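PDB 5HC8: prenyltransference for protein from Lavandula lanata, which probably catalyses, as a lavandulyl diphosphate synthase, the head-to-middle condensation of two dimethylallyl diphosphate units, with a fold of the cis-prenyltransferase family. Local coordinates for residues His15-Ile20 and Asp189-Ala194; Leu59-Ala64 and Asn202-Gln207; Trp63-Gln68 and Leu138-Gly143. All blocks are in the same frame, centred on the assembly; numbering follows the deposited sequence.

Contact 1: His15-Ile20 and Asp189-Ala194; sequences HVAIII and DLLIRA. With ISY (3-methylbut-3-enylsulfanyl(phosphonooxy)phosphinic acid), chain F.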
loop_
_atom_site.group_PDB
_atom_site.type_symbol
_atom_site.label_atom_id
_atom_site.label_comp_id
_atom_site.label_asym_id
_atom_site.label_seq_id
_atom_site.Cartn_x
_atom_site.Cartn_y
_atom_site.Cartn_z
ATOM N N HIS A 15 13.288 -7.797 -6.166
ATOM C CA HIS A 15 12.890 -7.913 -4.738
ATOM C C HIS A 15 11.548 -8.594 -4.676
ATOM O O HIS A 15 10.566 -8.107 -5.290
ATOM C CB HIS A 15 12.834 -6.504 -4.127
ATOM C CG HIS A 15 12.426 -6.425 -2.697
ATOM N ND1 HIS A 15 12.294 -5.199 -2.042
ATOM C CD2 HIS A 15 12.089 -7.372 -1.795
ATOM C CE1 HIS A 15 11.903 -5.416 -0.793
ATOM N NE2 HIS A 15 11.808 -6.724 -0.614
ATOM N N VAL A 16 11.503 -9.722 -3.946
ATOM C CA VAL A 16 10.221 -10.409 -3.643
ATOM C C VAL A 16 9.972 -10.339 -2.143
ATOM O O VAL A 16 10.918 -10.648 -1.364
ATOM C CB VAL A 16 10.221 -11.905 -4.138
ATOM C CG1 VAL A 16 8.904 -12.634 -3.750
ATOM C CG2 VAL A 16 10.407 -11.933 -5.651
ATOM N N ALA A 17 8.740 -9.970 -1.732
ATOM C CA ALA A 17 8.393 -9.937 -0.336
ATOM C C ALA A 17 7.232 -10.807 -0.068
ATOM O O ALA A 17 6.296 -10.848 -0.842
ATOM C CB ALA A 17 8.078 -8.499 0.157
ATOM N N ILE A 18 7.249 -11.435 1.099
ATOM C CA ILE A 18 6.218 -12.351 1.497
ATOM C C ILE A 18 5.565 -12.046 2.834
ATOM O O ILE A 18 6.243 -11.872 3.836
ATOM C CB ILE A 18 6.781 -13.798 1.610
ATOM C CG1 ILE A 18 7.397 -14.222 0.262
ATOM C CG2 ILE A 18 5.678 -14.756 1.989
ATOM C CD1 ILE A 18 7.996 -15.626 0.245
ATOM N N ILE A 19 4.249 -11.936 2.822
ATOM C CA ILE A 19 3.442 -11.861 4.050
ATOM C C ILE A 19 2.922 -13.230 4.433
ATOM O O ILE A 19 2.077 -13.799 3.757
ATOM C CB ILE A 19 2.257 -10.873 3.858
ATOM C CG1 ILE A 19 2.767 -9.469 3.552
ATOM C CG2 ILE A 19 1.323 -10.826 5.047
ATOM C CD1 ILE A 19 1.667 -8.465 3.288
ATOM N N ILE A 20 3.408 -13.756 5.561
ATOM C CA ILE A 20 2.998 -15.060 6.071
ATOM C C ILE A 20 1.757 -14.914 6.922
ATOM O O ILE A 20 1.581 -13.928 7.670
ATOM C CB ILE A 20 4.190 -15.782 6.841
ATOM C CG1 ILE A 20 4.587 -15.036 8.096
ATOM C CG2 ILE A 20 5.441 -15.889 5.938
ATOM C CD1 ILE A 20 5.832 -15.568 8.760
ATOM N N ASP A 189 9.224 -5.793 -6.203
ATOM C CA ASP A 189 8.592 -5.963 -7.490
ATOM C C ASP A 189 7.312 -6.793 -7.347
ATOM O O ASP A 189 6.330 -6.617 -8.107
ATOM C CB ASP A 189 9.595 -6.663 -8.419
ATOM C CG ASP A 189 10.808 -5.805 -8.647
ATOM O OD1 ASP A 189 10.631 -4.747 -9.268
ATOM O OD2 ASP A 189 11.857 -6.122 -8.091
ATOM N N LEU A 190 7.343 -7.717 -6.400
ATOM C CA LEU A 190 6.269 -8.695 -6.227
ATOM C C LEU A 190 6.039 -8.893 -4.715
ATOM O O LEU A 190 6.997 -9.096 -3.998
ATOM C CB LEU A 190 6.653 -10.042 -6.842
ATOM C CG LEU A 190 5.743 -11.227 -6.615
ATOM C CD1 LEU A 190 4.400 -10.984 -7.224
ATOM C CD2 LEU A 190 6.336 -12.600 -7.111
ATOM N N LEU A 191 4.789 -8.833 -4.278
ATOM C CA LEU A 191 4.434 -8.999 -2.879
ATOM C C LEU A 191 3.486 -10.172 -2.898
ATOM O O LEU A 191 2.467 -10.138 -3.576
ATOM C CB LEU A 191 3.715 -7.782 -2.327
ATOM C CG LEU A 191 3.131 -7.966 -0.912
ATOM C CD1 LEU A 191 4.248 -8.068 0.076
ATOM C CD2 LEU A 191 2.336 -6.697 -0.587
ATOM N N ILE A 192 3.839 -11.175 -2.120
ATOM C CA ILE A 192 3.041 -12.350 -1.961
ATOM C C ILE A 192 2.365 -12.364 -0.582
ATOM O O ILE A 192 3.019 -12.255 0.416
ATOM C CB ILE A 192 3.924 -13.592 -2.080
ATOM C CG1 ILE A 192 4.553 -13.681 -3.479
ATOM C CG2 ILE A 192 3.119 -14.842 -1.839
ATOM C CD1 ILE A 192 5.657 -14.771 -3.583
ATOM N N ARG A 193 1.074 -12.646 -0.555
ATOM C CA ARG A 193 0.414 -12.876 0.714
ATOM C C ARG A 193 -0.375 -14.149 0.712
ATOM O O ARG A 193 -1.248 -14.333 -0.097
ATOM C CB ARG A 193 -0.483 -11.702 1.129
ATOM C CG ARG A 193 -1.210 -11.937 2.458
ATOM C CD ARG A 193 -1.909 -10.696 2.999
ATOM N NE ARG A 193 -2.565 -11.095 4.224
ATOM C CZ ARG A 193 -2.720 -10.327 5.298
ATOM N NH1 ARG A 193 -2.369 -9.047 5.316
ATOM N NH2 ARG A 193 -3.277 -10.840 6.368
ATOM N N ALA A 194 -0.013 -15.010 1.664
ATOM C CA ALA A 194 -0.619 -16.288 1.869
ATOM C C ALA A 194 -1.878 -16.139 2.688
ATOM O O ALA A 194 -2.072 -15.138 3.378
ATOM C CB ALA A 194 0.329 -17.185 2.607
HETATM P P1 ISY F . -4.301 -9.269 10.025
HETATM O O2 ISY F . -2.754 -9.392 10.608
HETATM P P3 ISY F . -1.839 -10.670 10.720
HETATM O O4 ISY F . -4.615 -10.415 8.985
HETATM O O5 ISY F . -4.629 -7.867 9.437
HETATM O O6 ISY F . -5.177 -9.463 11.256
HETATM O O7 ISY F . -2.648 -11.878 11.028
HETATM O O8 ISY F . -0.621 -10.326 11.696
HETATM S S9 ISY F . -1.126 -10.976 8.731
HETATM C C10 ISY F . 0.235 -9.834 8.695
HETATM C C11 ISY F . 1.411 -10.775 8.671
HETATM C C12 ISY F . 2.591 -10.590 9.584
HETATM C C13 ISY F . 3.701 -11.532 9.489
HETATM C C14 ISY F . 2.567 -9.609 10.696
#

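Contact 2: Leu59-Ala64 and Asn202-Gln207; sequences LLTIWA and NFFLWQ. With ISY (3-methylbut-3-enylsulfanyl(phosphonooxy)phosphinic acid), chain F; 61G (2-methylbuta-1,3-diene), chain D.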
loop_
_atom_site.group_PDB
_atom_site.type_symbol
_atom_site.label_atom_id
_atom_site.label_comp_id
_atom_site.label_asym_id
_atom_site.label_seq_id
_atom_site.Cartn_x
_atom_site.Cartn_y
_atom_site.Cartn_z
ATOM N N LEU A 59 16.773 -9.896 -3.792
ATOM C CA LEU A 59 16.373 -9.737 -2.410
ATOM C C LEU A 59 15.055 -10.436 -2.119
ATOM O O LEU A 59 14.087 -10.247 -2.834
ATOM C CB LEU A 59 16.344 -8.204 -2.113
ATOM C CG LEU A 59 15.525 -7.886 -0.848
ATOM C CD1 LEU A 59 16.188 -8.471 0.359
ATOM C CD2 LEU A 59 15.375 -6.378 -0.763
ATOM N N LEU A 60 15.040 -11.275 -1.094
ATOM C CA LEU A 60 13.811 -11.898 -0.588
ATOM C C LEU A 60 13.565 -11.362 0.824
ATOM O O LEU A 60 14.443 -11.491 1.699
ATOM C CB LEU A 60 13.966 -13.360 -0.413
ATOM C CG LEU A 60 12.671 -14.068 0.022
ATOM C CD1 LEU A 60 11.646 -14.070 -1.125
ATOM C CD2 LEU A 60 12.933 -15.465 0.508
ATOM N N THR A 61 12.428 -10.731 1.017
ATOM C CA THR A 61 12.003 -10.287 2.368
ATOM C C THR A 61 10.877 -11.149 2.892
ATOM O O THR A 61 9.883 -11.357 2.182
ATOM C CB THR A 61 11.549 -8.833 2.310
ATOM O OG1 THR A 61 12.646 -7.987 1.969
ATOM C CG2 THR A 61 11.030 -8.405 3.685
ATOM N N ILE A 62 11.030 -11.695 4.102
ATOM C CA ILE A 62 9.947 -12.416 4.759
ATOM C C ILE A 62 9.513 -11.610 5.974
ATOM O O ILE A 62 10.312 -11.233 6.849
ATOM C CB ILE A 62 10.337 -13.834 5.203
ATOM C CG1 ILE A 62 10.699 -14.685 3.990
ATOM C CG2 ILE A 62 9.249 -14.453 6.061
ATOM C CD1 ILE A 62 11.280 -16.071 4.343
ATOM N N TRP A 63 8.246 -11.240 5.999
ATOM C CA TRP A 63 7.702 -10.487 7.158
ATOM C C TRP A 63 7.208 -11.436 8.199
ATOM O O TRP A 63 6.327 -12.259 7.912
ATOM C CB TRP A 63 6.512 -9.651 6.760
ATOM C CG TRP A 63 6.053 -8.623 7.759
ATOM C CD1 TRP A 63 6.798 -7.908 8.688
ATOM C CD2 TRP A 63 4.733 -8.107 7.850
ATOM N NE1 TRP A 63 5.987 -6.996 9.321
ATOM C CE2 TRP A 63 4.743 -7.055 8.779
ATOM C CE3 TRP A 63 3.559 -8.357 7.148
ATOM C CZ2 TRP A 63 3.571 -6.349 9.104
ATOM C CZ3 TRP A 63 2.446 -7.680 7.498
ATOM C CH2 TRP A 63 2.472 -6.664 8.416
ATOM N N ALA A 64 7.769 -11.349 9.412
ATOM C CA ALA A 64 7.462 -12.356 10.470
ATOM C C ALA A 64 6.698 -11.760 11.669
ATOM O O ALA A 64 6.056 -12.466 12.434
ATOM C CB ALA A 64 8.732 -12.991 10.970
ATOM N N ASN A 202 -0.342 -3.401 7.608
ATOM C CA ASN A 202 0.685 -2.489 8.074
ATOM C C ASN A 202 2.086 -3.045 7.814
ATOM O O ASN A 202 3.062 -2.813 8.565
ATOM C CB ASN A 202 0.424 -1.970 9.512
ATOM C CG ASN A 202 1.386 -0.892 9.905
ATOM O OD1 ASN A 202 1.687 0.002 9.125
ATOM N ND2 ASN A 202 1.933 -1.004 11.097
ATOM N N PHE A 203 2.200 -3.796 6.704
ATOM C CA PHE A 203 3.526 -4.039 6.127
ATOM C C PHE A 203 4.052 -2.767 5.447
ATOM O O PHE A 203 3.612 -1.624 5.730
ATOM C CB PHE A 203 3.455 -5.277 5.197
ATOM C CG PHE A 203 4.782 -5.862 4.739
ATOM C CD1 PHE A 203 5.919 -5.968 5.561
ATOM C CD2 PHE A 203 4.844 -6.433 3.467
ATOM C CE1 PHE A 203 7.098 -6.494 5.116
ATOM C CE2 PHE A 203 6.046 -7.000 2.998
ATOM C CZ PHE A 203 7.171 -7.068 3.836
ATOM N N PHE A 204 5.034 -2.930 4.546
ATOM C CA PHE A 204 5.444 -1.814 3.728
ATOM C C PHE A 204 4.292 -1.001 3.195
ATOM O O PHE A 204 3.266 -1.524 2.694
ATOM C CB PHE A 204 6.232 -2.306 2.449
ATOM C CG PHE A 204 7.538 -3.010 2.682
ATOM C CD1 PHE A 204 8.440 -2.621 3.644
ATOM C CD2 PHE A 204 7.904 -4.079 1.855
ATOM C CE1 PHE A 204 9.614 -3.303 3.831
ATOM C CE2 PHE A 204 9.129 -4.763 2.014
ATOM C CZ PHE A 204 10.014 -4.360 3.001
ATOM N N LEU A 205 4.479 0.311 3.169
ATOM C CA LEU A 205 3.526 1.212 2.580
ATOM C C LEU A 205 4.290 2.069 1.574
ATOM O O LEU A 205 3.992 2.004 0.405
ATOM C CB LEU A 205 2.839 2.104 3.660
ATOM C CG LEU A 205 2.021 1.274 4.687
ATOM C CD1 LEU A 205 1.495 2.240 5.771
ATOM C CD2 LEU A 205 0.889 0.542 4.071
ATOM N N TRP A 206 5.268 2.896 2.023
ATOM C CA TRP A 206 6.078 3.686 1.117
ATOM C C TRP A 206 6.637 2.821 -0.044
ATOM O O TRP A 206 6.714 3.292 -1.200
ATOM C CB TRP A 206 7.243 4.319 1.856
ATOM C CG TRP A 206 8.253 4.948 0.957
ATOM C CD1 TRP A 206 9.255 4.326 0.273
ATOM C CD2 TRP A 206 8.297 6.341 0.582
ATOM N NE1 TRP A 206 9.945 5.255 -0.477
ATOM C CE2 TRP A 206 9.370 6.499 -0.313
ATOM C CE3 TRP A 206 7.577 7.466 0.963
ATOM C CZ2 TRP A 206 9.715 7.751 -0.830
ATOM C CZ3 TRP A 206 7.845 8.660 0.381
ATOM C CH2 TRP A 206 8.960 8.818 -0.458
ATOM N N GLN A 207 7.029 1.621 0.325
ATOM C CA GLN A 207 7.693 0.705 -0.586
ATOM C C GLN A 207 6.860 0.161 -1.722
ATOM O O GLN A 207 7.458 -0.429 -2.640
ATOM C CB GLN A 207 8.453 -0.406 0.164
ATOM C CG GLN A 207 9.596 0.078 1.050
ATOM C CD GLN A 207 9.215 0.597 2.451
ATOM O OE1 GLN A 207 8.011 0.748 2.795
ATOM N NE2 GLN A 207 10.240 0.874 3.272
HETATM P P1 ISY F . -4.301 -9.269 10.025
HETATM O O2 ISY F . -2.754 -9.392 10.608
HETATM P P3 ISY F . -1.839 -10.670 10.720
HETATM O O4 ISY F . -4.615 -10.415 8.985
HETATM O O5 ISY F . -4.629 -7.867 9.437
HETATM O O6 ISY F . -5.177 -9.463 11.256
HETATM O O7 ISY F . -2.648 -11.878 11.028
HETATM O O8 ISY F . -0.621 -10.326 11.696
HETATM S S9 ISY F . -1.126 -10.976 8.731
HETATM C C10 ISY F . 0.235 -9.834 8.695
HETATM C C11 ISY F . 1.411 -10.775 8.671
HETATM C C12 ISY F . 2.591 -10.590 9.584
HETATM C C13 ISY F . 3.701 -11.532 9.489
HETATM C C14 ISY F . 2.567 -9.609 10.696
HETATM C CAC 61G D . 2.839 -13.168 12.922
HETATM C CAE 61G D . 3.254 -14.617 12.564
HETATM C CAB 61G D . 4.656 -15.162 12.507
HETATM C CAD 61G D . 2.231 -15.470 12.074
HETATM C CAA 61G D . 0.939 -14.882 12.120
#

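Contact 3: Trp63-Gln68 and Leu138-Gly143; sequences WALSPQ and LAVAYG. With ISY (3-methylbut-3-enylsulfanyl(phosphonooxy)phosphinic acid), chain F; 61G (2-methylbuta-1,3-diene), chain D.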
loop_
_atom_site.group_PDB
_atom_site.type_symbol
_atom_site.label_atom_id
_atom_site.label_comp_id
_atom_site.label_asym_id
_atom_site.label_seq_id
_atom_site.Cartn_x
_atom_site.Cartn_y
_atom_site.Cartn_z
ATOM N N TRP A 63 8.246 -11.240 5.999
ATOM C CA TRP A 63 7.702 -10.487 7.158
ATOM C C TRP A 63 7.208 -11.436 8.199
ATOM O O TRP A 63 6.327 -12.259 7.912
ATOM C CB TRP A 63 6.512 -9.651 6.760
ATOM C CG TRP A 63 6.053 -8.623 7.759
ATOM C CD1 TRP A 63 6.798 -7.908 8.688
ATOM C CD2 TRP A 63 4.733 -8.107 7.850
ATOM N NE1 TRP A 63 5.987 -6.996 9.321
ATOM C CE2 TRP A 63 4.743 -7.055 8.779
ATOM C CE3 TRP A 63 3.559 -8.357 7.148
ATOM C CZ2 TRP A 63 3.571 -6.349 9.104
ATOM C CZ3 TRP A 63 2.446 -7.680 7.498
ATOM C CH2 TRP A 63 2.472 -6.664 8.416
ATOM N N ALA A 64 7.769 -11.349 9.412
ATOM C CA ALA A 64 7.462 -12.356 10.470
ATOM C C ALA A 64 6.698 -11.760 11.669
ATOM O O ALA A 64 6.056 -12.466 12.434
ATOM C CB ALA A 64 8.732 -12.991 10.970
ATOM N N LEU A 65 6.795 -10.447 11.861
ATOM C CA LEU A 65 6.203 -9.943 13.091
ATOM C C LEU A 65 5.979 -8.464 12.918
ATOM O O LEU A 65 6.899 -7.764 12.620
ATOM C CB LEU A 65 7.118 -10.241 14.251
ATOM C CG LEU A 65 6.438 -9.933 15.585
ATOM C CD1 LEU A 65 5.544 -11.073 16.037
ATOM C CD2 LEU A 65 7.487 -9.661 16.656
ATOM N N SER A 66 4.735 -8.055 13.052
ATOM C CA SER A 66 4.320 -6.663 13.075
ATOM C C SER A 66 4.232 -6.076 14.485
ATOM O O SER A 66 4.172 -6.839 15.464
ATOM C CB SER A 66 2.920 -6.493 12.413
ATOM O OG SER A 66 1.873 -6.968 13.244
ATOM N N PRO A 67 4.156 -4.726 14.588
ATOM C CA PRO A 67 3.944 -4.163 15.945
ATOM C C PRO A 67 2.616 -4.610 16.522
ATOM O O PRO A 67 2.536 -4.934 17.709
ATOM C CB PRO A 67 3.921 -2.656 15.716
ATOM C CG PRO A 67 4.798 -2.485 14.484
ATOM C CD PRO A 67 4.435 -3.678 13.604
ATOM N N GLN A 68 1.591 -4.615 15.678
ATOM C CA GLN A 68 0.278 -5.117 16.074
ATOM C C GLN A 68 0.269 -6.506 16.695
ATOM O O GLN A 68 -0.490 -6.780 17.651
ATOM C CB GLN A 68 -0.669 -5.073 14.857
ATOM C CG GLN A 68 -1.098 -3.663 14.390
ATOM C CD GLN A 68 0.023 -2.801 13.751
ATOM O OE1 GLN A 68 0.954 -3.324 13.112
ATOM N NE2 GLN A 68 -0.024 -1.469 14.008
ATOM N N LEU A 138 14.780 -10.472 7.075
ATOM C CA LEU A 138 13.736 -10.879 7.994
ATOM C C LEU A 138 13.230 -9.573 8.620
ATOM O O LEU A 138 13.957 -8.894 9.295
ATOM C CB LEU A 138 14.241 -11.861 9.036
ATOM C CG LEU A 138 13.177 -12.323 10.026
ATOM C CD1 LEU A 138 12.055 -13.164 9.435
ATOM C CD2 LEU A 138 13.855 -13.063 11.148
ATOM N N ALA A 139 11.985 -9.236 8.344
ATOM C CA ALA A 139 11.303 -8.069 8.907
ATOM C C ALA A 139 10.525 -8.484 10.150
ATOM O O ALA A 139 9.551 -9.217 10.089
ATOM C CB ALA A 139 10.383 -7.429 7.847
ATOM N N VAL A 140 10.977 -7.977 11.288
ATOM C CA VAL A 140 10.514 -8.377 12.583
ATOM C C VAL A 140 10.363 -7.141 13.499
ATOM O O VAL A 140 11.241 -6.257 13.557
ATOM C CB VAL A 140 11.440 -9.516 13.085
ATOM C CG1 VAL A 140 12.846 -8.997 13.297
ATOM C CG2 VAL A 140 10.850 -10.223 14.240
ATOM N N ALA A 141 9.173 -7.027 14.117
ATOM C CA ALA A 141 8.743 -5.814 14.754
ATOM C C ALA A 141 8.825 -4.672 13.773
ATOM O O ALA A 141 9.268 -3.607 14.111
ATOM C CB ALA A 141 9.586 -5.501 16.025
ATOM N N TYR A 142 8.421 -4.932 12.532
ATOM C CA TYR A 142 8.454 -3.984 11.385
ATOM C C TYR A 142 7.020 -3.642 11.041
ATOM O O TYR A 142 6.168 -4.576 10.844
ATOM C CB TYR A 142 9.093 -4.627 10.114
ATOM C CG TYR A 142 8.989 -3.630 9.001
ATOM C CD1 TYR A 142 9.912 -2.576 8.904
ATOM C CD2 TYR A 142 7.871 -3.604 8.216
ATOM C CE1 TYR A 142 9.754 -1.580 7.981
ATOM C CE2 TYR A 142 7.653 -2.600 7.300
ATOM C CZ TYR A 142 8.651 -1.624 7.141
ATOM O OH TYR A 142 8.382 -0.600 6.297
ATOM N N GLY A 143 6.707 -2.352 11.034
ATOM C CA GLY A 143 5.430 -1.883 10.510
ATOM C C GLY A 143 5.648 -0.745 9.545
ATOM O O GLY A 143 6.585 0.037 9.725
HETATM P P1 ISY F . -4.301 -9.269 10.025
HETATM O O2 ISY F . -2.754 -9.392 10.608
HETATM P P3 ISY F . -1.839 -10.670 10.720
HETATM O O4 ISY F . -4.615 -10.415 8.985
HETATM O O5 ISY F . -4.629 -7.867 9.437
HETATM O O6 ISY F . -5.177 -9.463 11.256
HETATM O O7 ISY F . -2.648 -11.878 11.028
HETATM O O8 ISY F . -0.621 -10.326 11.696
HETATM S S9 ISY F . -1.126 -10.976 8.731
HETATM C C10 ISY F . 0.235 -9.834 8.695
HETATM C C11 ISY F . 1.411 -10.775 8.671
HETATM C C12 ISY F . 2.591 -10.590 9.584
HETATM C C13 ISY F . 3.701 -11.532 9.489
HETATM C C14 ISY F . 2.567 -9.609 10.696
HETATM C CAC 61G D . 2.839 -13.168 12.922
HETATM C CAE 61G D . 3.254 -14.617 12.564
HETATM C CAB 61G D . 4.656 -15.162 12.507
HETATM C CAD 61G D . 2.231 -15.470 12.074
HETATM C CAA 61G D . 0.939 -14.882 12.120
#

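Contact 1: His15-Ile20 and Asp189-Ala194
H15 O is gripped twice: D189 N donates to it at 2.8 Å, tilted from the carbonyl plane, and L190 N adds a weak bond. D189 OD2 in return takes the N-H of H15 at 2.9 Å through the lone pair turned away from OD1, nearly straight at 169°. D189 OD1 forms a salt bridge with R240. The ladder continues with A17 N to L190 O, I192 N to A17 O and I19 N to I192 O, the last at 2.7 Å. Strands 15-19 and 190-193 lie parallel, 19° apart, as neighbours in the six-stranded parallel sheet of the cis-prenyltransferase fold, 190-193 next to the outermost 212-215. On one face V16 CG1 meets I192 CD1 at 3.9 Å. On the other, L191 CD1 packs against A17 CB and I19 CG1. R193 leaves the strand with CG anti to its backbone N (chi1 179°) and the chain extended to NE, carrying its guanidinium to ISY. I19 CG2 lies over one face of that group and touches ISY C11 at 3.6 Å, while R193 NH2 bonds ISY O4 at 3.0 Å in the guanidinium plane, though the N-H is bent. NH2 salt-bridges D21, and NH1 bonds S201 and R199 O.

Contact 2: Leu59-Ala64 and Asn202-Gln207
Aromatic stacking carries this contact: the five-membered ring of W63 and the ring of F203 form an offset stack, centroids 4.4 Å apart and planes at 24°. Its tightest point is F203 CD1 over W63 CD2, 3.3 Å away. Two CH-pi contacts extend the overlap. F203 CB sits over the face of the six-membered ring, 3.6 Å from its centroid and 17° off the normal, and W63 CB lies off-centre over the F203 ring. W63 has CG anti to the backbone N (chi1 -167°), an orientation that lays the indole between the loop and the ligand. This joins strand 59-65 of the central parallel sheet to the loop that precedes strand 212-215, and forms one wall of the prenyl pocket. On the indole face opposite F203 the isoprenoid tail of ISY lies flat, C10 reaching W63 CZ3 at 3.3 Å. Replacing W63 by an alanine would probably leave the F203 ring without its stacking partner and open a gap beside the ISY tail. Apolar contact at the edge is slighter: T61 CG2 meets F203 CZ at 4.1 Å, near that ring's plane, and also approaches F204 CZ, while T61 OG1 bonds H15 NE2. F203 in turn packs on A17 and I19.

Contact 3: Trp63-Gln68 and Leu138-Gly143
Strands 63-65 and 138-140 run parallel with axes 4.8 Å apart and 28° between them, and the backbone bond from A64 N to A139 O (2.9 Å) ties them where W63 pairs with A139. L65 N adds a weak second bond to the same carbonyl oxygen. Further along, Y142 N donates to L65 O at 3.2 Å, in the carbonyl plane. The indole of W63 is anchored at its edge: NE1 donates to Y142 O at 2.9 Å, with the oxygen only 12° out of the ring plane, though the N-H bends to 147° and the donor is tilted from the carbonyl plane. The bond from W63 NE1 to Y142 O satisfies the indole N-H in a buried site and probably restricts rotation of the ring that faces the ISY tail. A139 O also lies at that edge, and A139 CB touches W63 CD1 at 3.7 Å. These are neighbouring strands of the central parallel sheet, and the substrate site lies at their C-terminal ends, the usual place in such alpha/beta folds. At this end S66 CB comes within 3.6 Å of ISY C14, and A64 O lies near 61G CAB. Away from the indole, A64 CB packs on L138 CD1. L65 CB meets V140 CG2 at 3.7 Å, a methyl set against it by lying anti to the backbone N of V140. Past the strands, P67 CD rests against Y142 O at 3.4 Å and P67 CG lies beside G143, the N-cap residue of helix 144-160. A beta carbon on G143 would run into that proline ring. Y142 OH bonds D147, and the Y142 ring meets that of F204 at a steep angle.

Contacts 1 and 3 each pair neighbouring strands of one parallel sheet, and contact 2 lays a loop against strand 59-65, which lies between 15-19 and 135-140. The centres of contacts 1 and 2 are about 7 Å apart, those of contacts 2 and 3 about 8 Å, and those of contacts 1 and 3 about 14 Å. V16 O and T61 N (2.8 Å) probably join contact 1 to contact 2 by a hydrogen bond. Contacts 2 and 3 share W63 and A64, and Q68 OE1 probably bonds N202 ND2 at 3.2 Å. Each contact touches ISY: contact 1 at both diphosphate and tail, contacts 2 and 3 along the tail, with 61G beside A64 and I20.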